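PDB 5UCT: endoribonuclease MazF3 from Mycobacterium tuberculosis, which cleaves mRNA, and 23S rRNA of dissociated ribosomes, predominantly after the first two uridines of UUCCU, as the toxin of a type II toxin-antitoxin system. Local coordinates for residues His5-Asp10 against Gln66-Cys71; Thr37-Arg40 against Thr44-Pro47; Val46-Val51 against Ala82-Ala87; Val60-Thr65 against Ala89-Asn94. All blocks are in the same frame, centred on the assembly; numbering follows the deposited sequence.

Interaction 1. Residues His5-Asp10 against Gln66-Cys71; sequences HIAQLD and QTIPVC
L9 lies against Q66 and I68, and A7 against I68, where strands 3-8 and 66-69 face each other across the curled antiparallel sheet of the SH3-like PemK/MazF fold. The two strands are not paired neighbours in the sheet, so it is their side chains that meet across it. At Q66 the touch is slight: its aliphatic CB stands 4.3 Å from L9 CD1, while its amide is turned to the dimer, where NE2 donates to the carbonyl oxygen of T67 of the second subunit. A glutamine suits this border, offering a methylene to leucine and an amide to the partner chain. T67 points its side chain the other way, and its OG1 bonds to the hydroxyl of T31. I68 carries most of the contact, its two branches reaching different partners. The CG1 branch sits between the backbone N and the carbonyl carbon (chi1 69°) and then runs out extended, bringing CD1 to 3.6 Å from A7 CB. The alanine, with only a methyl, lets that arm come close, and V15 of strand 12-17 borders both A7 and L9. The other branch meets leucine, whose side chain crosses that of I68 at about a right angle, with I68 CG2 3.7 Å from L9 CD1.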
loop_
_atom_site.group_PDB
_atom_site.type_symbol
_atom_site.label_atom_id
_atom_site.label_comp_id
_atom_site.label_asym_id
_atom_site.label_seq_id
_atom_site.Cartn_x
_atom_site.Cartn_y
_atom_site.Cartn_z
ATOM N N HIS A 5 7.239 -9.609 10.451
ATOM C CA HIS A 5 6.431 -10.661 11.052
ATOM C C HIS A 5 6.092 -11.726 10.018
ATOM O O HIS A 5 6.284 -11.549 8.812
ATOM C CB HIS A 5 5.135 -10.091 11.642
ATOM C CG HIS A 5 5.349 -9.145 12.782
ATOM N ND1 HIS A 5 5.580 -7.799 12.598
ATOM C CD2 HIS A 5 5.361 -9.350 14.119
ATOM C CE1 HIS A 5 5.729 -7.216 13.773
ATOM N NE2 HIS A 5 5.601 -8.135 14.713
ATOM N N ILE A 6 5.591 -12.850 10.515
ATOM C CA ILE A 6 4.888 -13.827 9.692
ATOM C C ILE A 6 3.417 -13.443 9.680
ATOM O O ILE A 6 2.851 -13.086 10.720
ATOM C CB ILE A 6 5.091 -15.258 10.228
ATOM C CG1 ILE A 6 6.574 -15.630 10.216
ATOM C CG2 ILE A 6 4.290 -16.261 9.411
ATOM C CD1 ILE A 6 6.869 -17.018 10.751
ATOM N N ALA A 7 2.793 -13.493 8.507
ATOM C CA ALA A 7 1.399 -13.099 8.378
ATOM C C ALA A 7 0.641 -14.127 7.554
ATOM O O ALA A 7 1.218 -14.825 6.715
ATOM C CB ALA A 7 1.260 -11.712 7.737
ATOM N N GLN A 8 -0.666 -14.205 7.800
ATOM C CA GLN A 8 -1.554 -15.111 7.077
ATOM C C GLN A 8 -2.190 -14.339 5.926
ATOM O O GLN A 8 -3.210 -13.667 6.102
ATOM C CB GLN A 8 -2.609 -15.697 8.008
ATOM C CG GLN A 8 -3.477 -16.764 7.357
ATOM C CD GLN A 8 -2.691 -18.008 7.002
ATOM O OE1 GLN A 8 -1.772 -18.399 7.721
ATOM N NE2 GLN A 8 -3.044 -18.636 5.887
ATOM N N LEU A 9 -1.577 -14.427 4.747
ATOM C CA LEU A 9 -2.165 -13.869 3.536
ATOM C C LEU A 9 -3.033 -14.931 2.874
ATOM O O LEU A 9 -3.894 -15.527 3.530
ATOM C CB LEU A 9 -1.078 -13.376 2.580
ATOM C CG LEU A 9 -0.497 -11.979 2.831
ATOM C CD1 LEU A 9 -1.607 -10.945 2.847
ATOM C CD2 LEU A 9 0.316 -11.916 4.118
ATOM N N ASP A 10 -2.825 -15.178 1.579
ATOM C CA ASP A 10 -3.391 -16.384 0.983
ATOM C C ASP A 10 -2.763 -17.626 1.598
ATOM O O ASP A 10 -3.418 -18.670 1.708
ATOM C CB ASP A 10 -3.202 -16.373 -0.534
ATOM C CG ASP A 10 -1.761 -16.136 -0.943
ATOM O OD1 ASP A 10 -0.928 -15.856 -0.058
ATOM O OD2 ASP A 10 -1.465 -16.229 -2.153
ATOM N N GLN A 66 -0.566 -5.014 1.161
ATOM C CA GLN A 66 -1.907 -5.368 1.600
ATOM C C GLN A 66 -2.131 -4.847 3.011
ATOM O O GLN A 66 -1.196 -4.754 3.811
ATOM C CB GLN A 66 -2.128 -6.889 1.571
ATOM C CG GLN A 66 -1.908 -7.540 0.207
ATOM C CD GLN A 66 -3.134 -7.479 -0.680
ATOM O OE1 GLN A 66 -4.174 -6.963 -0.281
ATOM N NE2 GLN A 66 -3.020 -8.020 -1.888
ATOM N N THR A 67 -3.384 -4.506 3.308
ATOM C CA THR A 67 -3.816 -4.167 4.661
ATOM C C THR A 67 -4.591 -5.358 5.211
ATOM O O THR A 67 -5.685 -5.670 4.728
ATOM C CB THR A 67 -4.674 -2.902 4.672
ATOM O OG1 THR A 67 -3.903 -1.793 4.198
ATOM C CG2 THR A 67 -5.155 -2.605 6.079
ATOM N N ILE A 68 -4.022 -6.024 6.212
ATOM C CA ILE A 68 -4.598 -7.247 6.768
ATOM C C ILE A 68 -5.048 -6.982 8.200
ATOM O O ILE A 68 -4.562 -6.035 8.834
ATOM C CB ILE A 68 -3.596 -8.413 6.712
ATOM C CG1 ILE A 68 -2.436 -8.174 7.688
ATOM C CG2 ILE A 68 -3.066 -8.594 5.303
ATOM C CD1 ILE A 68 -1.473 -9.335 7.787
ATOM N N PRO A 69 -5.973 -7.771 8.747
ATOM C CA PRO A 69 -6.293 -7.636 10.171
ATOM C C PRO A 69 -5.096 -8.022 11.025
ATOM O O PRO A 69 -4.292 -8.879 10.653
ATOM C CB PRO A 69 -7.459 -8.610 10.371
ATOM C CG PRO A 69 -8.008 -8.849 9.004
ATOM C CD PRO A 69 -6.837 -8.760 8.081
ATOM N N VAL A 70 -4.981 -7.371 12.186
ATOM C CA VAL A 70 -3.920 -7.721 13.127
ATOM C C VAL A 70 -4.081 -9.156 13.621
ATOM O O VAL A 70 -3.099 -9.787 14.032
ATOM C CB VAL A 70 -3.889 -6.702 14.291
ATOM C CG1 VAL A 70 -2.891 -7.111 15.366
ATOM C CG2 VAL A 70 -3.534 -5.319 13.771
ATOM N N CYS A 71 -5.302 -9.700 13.568
ATOM C CA CYS A 71 -5.508 -11.100 13.935
ATOM C C CYS A 71 -4.712 -12.041 13.040
ATOM O O CYS A 71 -4.322 -13.130 13.476
ATOM C CB CYS A 71 -6.994 -11.452 13.875
ATOM S SG CYS A 71 -7.989 -10.808 15.242
#

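Interaction 2. Residues Thr37-Arg40 against Thr44-Pro47; sequences TTVR and TEVP. With SO4 (sulfate ion), chain C.
The carboxylate of E45 reaches out from strand 45-48 to V39 and R40, in the loop that joins strands 29-36 and 45-48 of the SH3-like MazF fold. This is a surface contact in which a strand carboxylate accepts main-chain N-H groups of the loop, one clearly and two weakly. Along the loop, T38 comes first and faces a sulfate ion, probably taken up from the crystallisation liquor. Its OG1 donates to sulfate O3 over 3.0 Å, and T36 OG1 also bonds the ion, so two threonine hydroxyls hold it. V39 follows, its CG1 coming to 3.9 Å from E45 OE1 while the two side chains pass each other at a slant; the valine also packs on V59 of strand 58-61. R40 gives its backbone rather than its charge to the glutamate. The guanidinium leads away along an extended chain, with T38 CG2 lying 3.6 Å above one face, toward its rim, and NH1 stays 5.8 Å from E45 OE2. Glutamate suits its place because its long, extended arm spans the gap and presents two oxygens: OE1 takes weak bonds from G41 N and L42 N, while the syn lone pair of OE2 accepts R40 N at 3.2 Å, with an N-H...O angle of 146°.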
loop_
_atom_site.group_PDB
_atom_site.type_symbol
_atom_site.label_atom_id
_atom_site.label_comp_id
_atom_site.label_asym_id
_atom_site.label_seq_id
_atom_site.Cartn_x
_atom_site.Cartn_y
_atom_site.Cartn_z
ATOM N N THR A 37 10.438 -15.297 -2.322
ATOM C CA THR A 37 11.754 -15.681 -2.818
ATOM C C THR A 37 11.879 -15.488 -4.322
ATOM O O THR A 37 13.001 -15.412 -4.835
ATOM C CB THR A 37 12.058 -17.137 -2.455
ATOM O OG1 THR A 37 11.100 -18.000 -3.083
ATOM C CG2 THR A 37 11.998 -17.335 -0.949
ATOM N N THR A 38 10.759 -15.405 -5.035
ATOM C CA THR A 38 10.768 -15.168 -6.476
ATOM C C THR A 38 11.250 -13.748 -6.740
ATOM O O THR A 38 10.484 -12.787 -6.631
ATOM C CB THR A 38 9.379 -15.393 -7.063
ATOM O OG1 THR A 38 8.930 -16.717 -6.749
ATOM C CG2 THR A 38 9.400 -15.216 -8.575
ATOM N N VAL A 39 12.527 -13.607 -7.078
ATOM C CA VAL A 39 13.104 -12.315 -7.429
ATOM C C VAL A 39 12.836 -12.064 -8.907
ATOM O O VAL A 39 13.267 -12.843 -9.764
ATOM C CB VAL A 39 14.610 -12.277 -7.128
ATOM C CG1 VAL A 39 15.148 -10.866 -7.295
ATOM C CG2 VAL A 39 14.890 -12.803 -5.730
ATOM N N ARG A 40 12.119 -10.983 -9.209
ATOM C CA ARG A 40 11.756 -10.663 -10.582
ATOM C C ARG A 40 12.577 -9.532 -11.183
ATOM O O ARG A 40 12.445 -9.268 -12.383
ATOM C CB ARG A 40 10.263 -10.310 -10.667
ATOM C CG ARG A 40 9.342 -11.504 -10.465
ATOM C CD ARG A 40 7.880 -11.130 -10.624
ATOM N NE ARG A 40 7.040 -12.313 -10.794
ATOM C CZ ARG A 40 6.538 -13.025 -9.791
ATOM N NH1 ARG A 40 6.785 -12.677 -8.535
ATOM N NH2 ARG A 40 5.785 -14.087 -10.045
ATOM N N THR A 44 10.654 -1.928 -7.881
ATOM C CA THR A 44 9.828 -1.855 -6.682
ATOM C C THR A 44 10.147 -2.952 -5.675
ATOM O O THR A 44 9.343 -3.198 -4.771
ATOM C CB THR A 44 8.344 -1.917 -7.056
ATOM O OG1 THR A 44 8.023 -3.234 -7.526
ATOM C CG2 THR A 44 8.039 -0.914 -8.157
ATOM N N GLU A 45 11.292 -3.612 -5.809
ATOM C CA GLU A 45 11.706 -4.660 -4.894
ATOM C C GLU A 45 12.845 -4.161 -4.015
ATOM O O GLU A 45 13.658 -3.331 -4.434
ATOM C CB GLU A 45 12.140 -5.913 -5.659
ATOM C CG GLU A 45 11.057 -6.506 -6.553
ATOM C CD GLU A 45 11.571 -7.641 -7.417
ATOM O OE1 GLU A 45 12.803 -7.748 -7.593
ATOM O OE2 GLU A 45 10.743 -8.430 -7.915
ATOM N N VAL A 46 12.894 -4.668 -2.782
ATOM C CA VAL A 46 13.952 -4.348 -1.836
ATOM C C VAL A 46 14.568 -5.658 -1.364
ATOM O O VAL A 46 13.861 -6.504 -0.806
ATOM C CB VAL A 46 13.449 -3.528 -0.637
ATOM C CG1 VAL A 46 14.601 -3.206 0.304
ATOM C CG2 VAL A 46 12.778 -2.248 -1.109
ATOM N N PRO A 47 15.863 -5.884 -1.565
ATOM C CA PRO A 47 16.450 -7.180 -1.207
ATOM C C PRO A 47 16.544 -7.375 0.299
ATOM O O PRO A 47 16.889 -6.455 1.046
ATOM C CB PRO A 47 17.844 -7.132 -1.848
ATOM C CG PRO A 47 17.775 -6.028 -2.862
ATOM C CD PRO A 47 16.812 -5.033 -2.302
HETATM S S SO4 C . 5.146 -16.922 -5.416
HETATM O O1 SO4 C . 5.910 -17.332 -4.242
HETATM O O2 SO4 C . 3.923 -17.715 -5.502
HETATM O O3 SO4 C . 5.949 -17.136 -6.616
HETATM O O4 SO4 C . 4.804 -15.508 -5.306
#

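Interaction 3. Residues Val46-Val51 against Ala82-Ala87; sequences VPVDAV and ASQEPA
The amide of Q84 directs its nitrogen at the carbonyl of P47, where the turn leading into helix 85-96 meets strand 45-48 of the SH3-like MazF fold. P47 O lies close to the amide plane, 2.8 Å from Q84 NE2, but almost on the extension of the CD-NE2 bond, at a CD-NE2...O angle near 166°. It therefore falls between the two N-H directions, and the pair does not count as a hydrogen bond. V48 CG1 comes to the NH2 edge of the amide, tilted out of its plane, 3.9 Å from Q84 NE2, and the two side chains cross at about a right angle. At the other end of the group, OE1 accepts N52 ND2, the stronger partner of this side chain, and a weak bond from L81 N. The extended glutamine thus spans the step between helix start and strand, its length and two-ended amide suiting a place among main-chain and side-chain polar groups. Further along, strand residue V46 comes over the backbone of helix residue A87, whose small side chain adds little bulk there. V46 points its CB toward the first turn, and with CG1 anti to the backbone N (chi1 -179°) the other methyl, CG2, is left 4.0 Å from A87 O.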
loop_
_atom_site.group_PDB
_atom_site.type_symbol
_atom_site.label_atom_id
_atom_site.label_comp_id
_atom_site.label_asym_id
_atom_site.label_seq_id
_atom_site.Cartn_x
_atom_site.Cartn_y
_atom_site.Cartn_z
ATOM N N VAL A 46 12.894 -4.668 -2.782
ATOM C CA VAL A 46 13.952 -4.348 -1.836
ATOM C C VAL A 46 14.568 -5.658 -1.364
ATOM O O VAL A 46 13.861 -6.504 -0.806
ATOM C CB VAL A 46 13.449 -3.528 -0.637
ATOM C CG1 VAL A 46 14.601 -3.206 0.304
ATOM C CG2 VAL A 46 12.778 -2.248 -1.109
ATOM N N PRO A 47 15.863 -5.884 -1.565
ATOM C CA PRO A 47 16.450 -7.180 -1.207
ATOM C C PRO A 47 16.544 -7.375 0.299
ATOM O O PRO A 47 16.889 -6.455 1.046
ATOM C CB PRO A 47 17.844 -7.132 -1.848
ATOM C CG PRO A 47 17.775 -6.028 -2.862
ATOM C CD PRO A 47 16.812 -5.033 -2.302
ATOM N N VAL A 48 16.222 -8.593 0.735
ATOM C CA VAL A 48 16.416 -9.034 2.111
ATOM C C VAL A 48 16.971 -10.452 2.065
ATOM O O VAL A 48 16.712 -11.207 1.124
ATOM C CB VAL A 48 15.109 -8.977 2.936
ATOM C CG1 VAL A 48 14.691 -7.533 3.183
ATOM C CG2 VAL A 48 14.001 -9.743 2.230
ATOM N N ASP A 49 17.749 -10.817 3.077
ATOM C CA ASP A 49 18.452 -12.097 3.048
ATOM C C ASP A 49 18.394 -12.724 4.437
ATOM O O ASP A 49 17.552 -12.371 5.271
ATOM C CB ASP A 49 19.888 -11.900 2.537
ATOM C CG ASP A 49 20.430 -13.128 1.830
ATOM O OD1 ASP A 49 20.133 -14.256 2.279
ATOM O OD2 ASP A 49 21.149 -12.964 0.823
ATOM N N ALA A 50 19.299 -13.675 4.689
ATOM C CA ALA A 50 19.323 -14.386 5.963
ATOM C C ALA A 50 19.662 -13.473 7.129
ATOM O O ALA A 50 19.333 -13.801 8.275
ATOM C CB ALA A 50 20.323 -15.542 5.899
ATOM N N VAL A 51 20.321 -12.343 6.866
ATOM C CA VAL A 51 20.569 -11.360 7.915
ATOM C C VAL A 51 19.251 -10.859 8.491
ATOM O O VAL A 51 19.102 -10.716 9.711
ATOM C CB VAL A 51 21.430 -10.207 7.365
ATOM C CG1 VAL A 51 21.424 -9.027 8.322
ATOM C CG2 VAL A 51 22.852 -10.687 7.109
ATOM N N ALA A 82 18.156 -0.432 9.364
ATOM C CA ALA A 82 17.928 0.989 9.127
ATOM C C ALA A 82 18.666 1.497 7.897
ATOM O O ALA A 82 18.273 2.525 7.334
ATOM C CB ALA A 82 18.341 1.799 10.357
ATOM N N SER A 83 19.725 0.806 7.468
ATOM C CA SER A 83 20.417 1.187 6.243
ATOM C C SER A 83 19.588 0.894 4.999
ATOM O O SER A 83 19.862 1.466 3.939
ATOM C CB SER A 83 21.767 0.471 6.157
ATOM O OG SER A 83 21.604 -0.934 6.239
ATOM N N GLN A 84 18.588 0.020 5.102
ATOM C CA GLN A 84 17.702 -0.289 3.988
ATOM C C GLN A 84 16.511 0.655 3.896
ATOM O O GLN A 84 15.776 0.604 2.902
ATOM C CB GLN A 84 17.200 -1.734 4.097
ATOM C CG GLN A 84 18.292 -2.784 3.971
ATOM C CD GLN A 84 17.799 -4.177 4.305
ATOM O OE1 GLN A 84 17.513 -4.485 5.461
ATOM N NE2 GLN A 84 17.693 -5.026 3.290
ATOM N N GLU A 85 16.306 1.503 4.904
ATOM C CA GLU A 85 15.172 2.422 4.885
ATOM C C GLU A 85 15.141 3.356 3.679
ATOM O O GLU A 85 14.046 3.559 3.126
ATOM C CB GLU A 85 15.145 3.229 6.188
ATOM C CG GLU A 85 14.756 2.415 7.409
ATOM C CD GLU A 85 13.325 1.917 7.342
ATOM O OE1 GLU A 85 12.479 2.607 6.735
ATOM O OE2 GLU A 85 13.044 0.834 7.895
ATOM N N PRO A 86 16.251 3.962 3.231
ATOM C CA PRO A 86 16.153 4.827 2.043
ATOM C C PRO A 86 15.653 4.099 0.808
ATOM O O PRO A 86 14.894 4.676 0.019
ATOM C CB PRO A 86 17.591 5.336 1.860
ATOM C CG PRO A 86 18.441 4.372 2.611
ATOM C CD PRO A 86 17.617 3.968 3.785
ATOM N N ALA A 87 16.053 2.838 0.620
ATOM C CA ALA A 87 15.588 2.085 -0.539
ATOM C C ALA A 87 14.105 1.755 -0.444
ATOM O O ALA A 87 13.423 1.678 -1.474
ATOM C CB ALA A 87 16.408 0.806 -0.699
#

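Interaction 4. Residues Val60-Thr65 against Ala89-Asn94; sequences VSCDNT and AEAIGN
C62 lays its sulfur over two consecutive residues of helix 85-96, with SG 3.8 Å from A91 CB and 4.0 Å from I92 CG1. The sulfur is held anti to the carbonyl carbon (chi1 -75°), a turn that, with the CB already directed at the helix, sets it against both the alanine methyl and the isoleucine branch. All three residues are buried, and the touch is purely apolar. A cysteine is small and weakly polar, suited to a place where the backbones come close: the CA atoms of C62 and I92 are the nearest pair across the two segments. The alanine suits the same spot, because its single methyl lets the helix approach, while I92 packs beside it with CG1, which like the sulfur lies anti to its own carbonyl carbon. Just after strand 58-61 the chain bends, and the bend has a bond of its own: S61 OG donates to N64 OD1 at 2.8 Å, arriving 29° out of the carbonyl plane. D63 turns its carboxylate to the hydroxyl of T44, and its OD1 makes a long, weak ion pair with R20 of the second subunit. The contact thus sits where helix 85-96 packs against strands 45-48 and 58-61 of the curled SH3-like sheet. V60, on the strand before C62, rests on V46 and V48 of strand 45-48 and on A33 and I35 of strand 29-36; L88, from the previous helical turn, also touches C62; and I92 continues to L18 of its own chain and to L98 of the second subunit.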
loop_
_atom_site.group_PDB
_atom_site.type_symbol
_atom_site.label_atom_id
_atom_site.label_comp_id
_atom_site.label_asym_id
_atom_site.label_seq_id
_atom_site.Cartn_x
_atom_site.Cartn_y
_atom_site.Cartn_z
ATOM N N VAL A 60 11.441 -7.799 -0.785
ATOM C CA VAL A 60 10.195 -7.160 -0.374
ATOM C C VAL A 60 9.471 -6.671 -1.623
ATOM O O VAL A 60 9.985 -5.818 -2.355
ATOM C CB VAL A 60 10.459 -6.002 0.598
ATOM C CG1 VAL A 60 9.177 -5.225 0.863
ATOM C CG2 VAL A 60 11.046 -6.524 1.899
ATOM N N SER A 61 8.280 -7.211 -1.870
ATOM C CA SER A 61 7.499 -6.890 -3.067
ATOM C C SER A 61 6.569 -5.726 -2.747
ATOM O O SER A 61 5.488 -5.913 -2.184
ATOM C CB SER A 61 6.718 -8.113 -3.539
ATOM O OG SER A 61 5.799 -7.772 -4.562
ATOM N N CYS A 62 6.986 -4.515 -3.118
ATOM C CA CYS A 62 6.214 -3.314 -2.825
ATOM C C CYS A 62 5.057 -3.093 -3.790
ATOM O O CYS A 62 4.276 -2.159 -3.585
ATOM C CB CYS A 62 7.124 -2.087 -2.835
ATOM S SG CYS A 62 8.182 -1.944 -1.377
ATOM N N ASP A 63 4.931 -3.905 -4.838
ATOM C CA ASP A 63 3.780 -3.801 -5.725
ATOM C C ASP A 63 2.584 -4.604 -5.235
ATOM O O ASP A 63 1.512 -4.518 -5.844
ATOM C CB ASP A 63 4.158 -4.261 -7.134
ATOM C CG ASP A 63 4.681 -3.132 -7.990
ATOM O OD1 ASP A 63 4.068 -2.047 -7.975
ATOM O OD2 ASP A 63 5.707 -3.331 -8.675
ATOM N N ASN A 64 2.739 -5.366 -4.155
ATOM C CA ASN A 64 1.691 -6.239 -3.643
ATOM C C ASN A 64 1.381 -5.948 -2.182
ATOM O O ASN A 64 1.086 -6.854 -1.403
ATOM C CB ASN A 64 2.077 -7.708 -3.815
ATOM C CG ASN A 64 2.295 -8.091 -5.261
ATOM O OD1 ASN A 64 3.369 -8.559 -5.634
ATOM N ND2 ASN A 64 1.270 -7.905 -6.083
ATOM N N THR A 65 1.444 -4.681 -1.785
ATOM C CA THR A 65 1.154 -4.331 -0.401
ATOM C C THR A 65 -0.314 -4.599 -0.078
ATOM O O THR A 65 -1.200 -4.443 -0.924
ATOM C CB THR A 65 1.482 -2.863 -0.133
ATOM O OG1 THR A 65 0.449 -2.044 -0.696
ATOM C CG2 THR A 65 2.820 -2.493 -0.765
ATOM N N ALA A 89 11.663 3.663 0.902
ATOM C CA ALA A 89 10.986 4.848 0.390
ATOM C C ALA A 89 11.154 4.963 -1.118
ATOM O O ALA A 89 10.218 5.351 -1.826
ATOM C CB ALA A 89 11.515 6.101 1.084
ATOM N N GLU A 90 12.336 4.619 -1.631
ATOM C CA GLU A 90 12.547 4.657 -3.074
ATOM C C GLU A 90 11.653 3.652 -3.791
ATOM O O GLU A 90 11.106 3.948 -4.861
ATOM C CB GLU A 90 14.017 4.389 -3.399
ATOM C CG GLU A 90 14.352 4.438 -4.880
ATOM C CD GLU A 90 14.379 5.852 -5.431
ATOM O OE1 GLU A 90 14.092 6.801 -4.673
ATOM O OE2 GLU A 90 14.694 6.010 -6.627
ATOM N N ALA A 91 11.495 2.457 -3.217
ATOM C CA ALA A 91 10.678 1.429 -3.856
ATOM C C ALA A 91 9.211 1.837 -3.905
ATOM O O ALA A 91 8.546 1.671 -4.934
ATOM C CB ALA A 91 10.841 0.100 -3.122
ATOM N N ILE A 92 8.690 2.378 -2.801
ATOM C CA ILE A 92 7.281 2.753 -2.749
ATOM C C ILE A 92 7.009 3.946 -3.657
ATOM O O ILE A 92 5.984 3.994 -4.349
ATOM C CB ILE A 92 6.859 3.033 -1.294
ATOM C CG1 ILE A 92 6.866 1.738 -0.478
ATOM C CG2 ILE A 92 5.484 3.686 -1.246
ATOM C CD1 ILE A 92 6.497 1.926 0.980
ATOM N N GLY A 93 7.922 4.918 -3.679
ATOM C CA GLY A 93 7.723 6.086 -4.523
ATOM C C GLY A 93 7.622 5.743 -5.997
ATOM O O GLY A 93 6.783 6.291 -6.714
ATOM N N ASN A 94 8.480 4.834 -6.473
ATOM C CA ASN A 94 8.386 4.409 -7.865
ATOM C C ASN A 94 7.188 3.499 -8.084
ATOM O O ASN A 94 6.579 3.527 -9.159
ATOM C CB ASN A 94 9.666 3.700 -8.303
ATOM C CG ASN A 94 10.903 4.530 -8.064
ATOM O OD1 ASN A 94 10.911 5.730 -8.320
ATOM N ND2 ASN A 94 11.961 3.896 -7.565
#

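Overall arrangement
The four contacts are distributed round one curled antiparallel sheet and its single long helix. Interactions 2, 3 and 4 cluster, their centres 10 to 12 Å apart: 2 and 3 share V46 and P47 on strand 45-48, 3 and 4 share helix 85-96, and strands 45-48 and 58-61 are neighbours in the sheet. Interaction 1 stands apart, about 17 Å from interaction 4 and 21 Å from interaction 3 between centres, on the opposite side of the chain's centre from the latter. Along the chain, interaction 2 is nested within interaction 1, whereas 1 crosses both 3 and 4. Residues 60-65 run directly into 66-71, so interactions 1 and 4 adjoin, and both touch the second subunit.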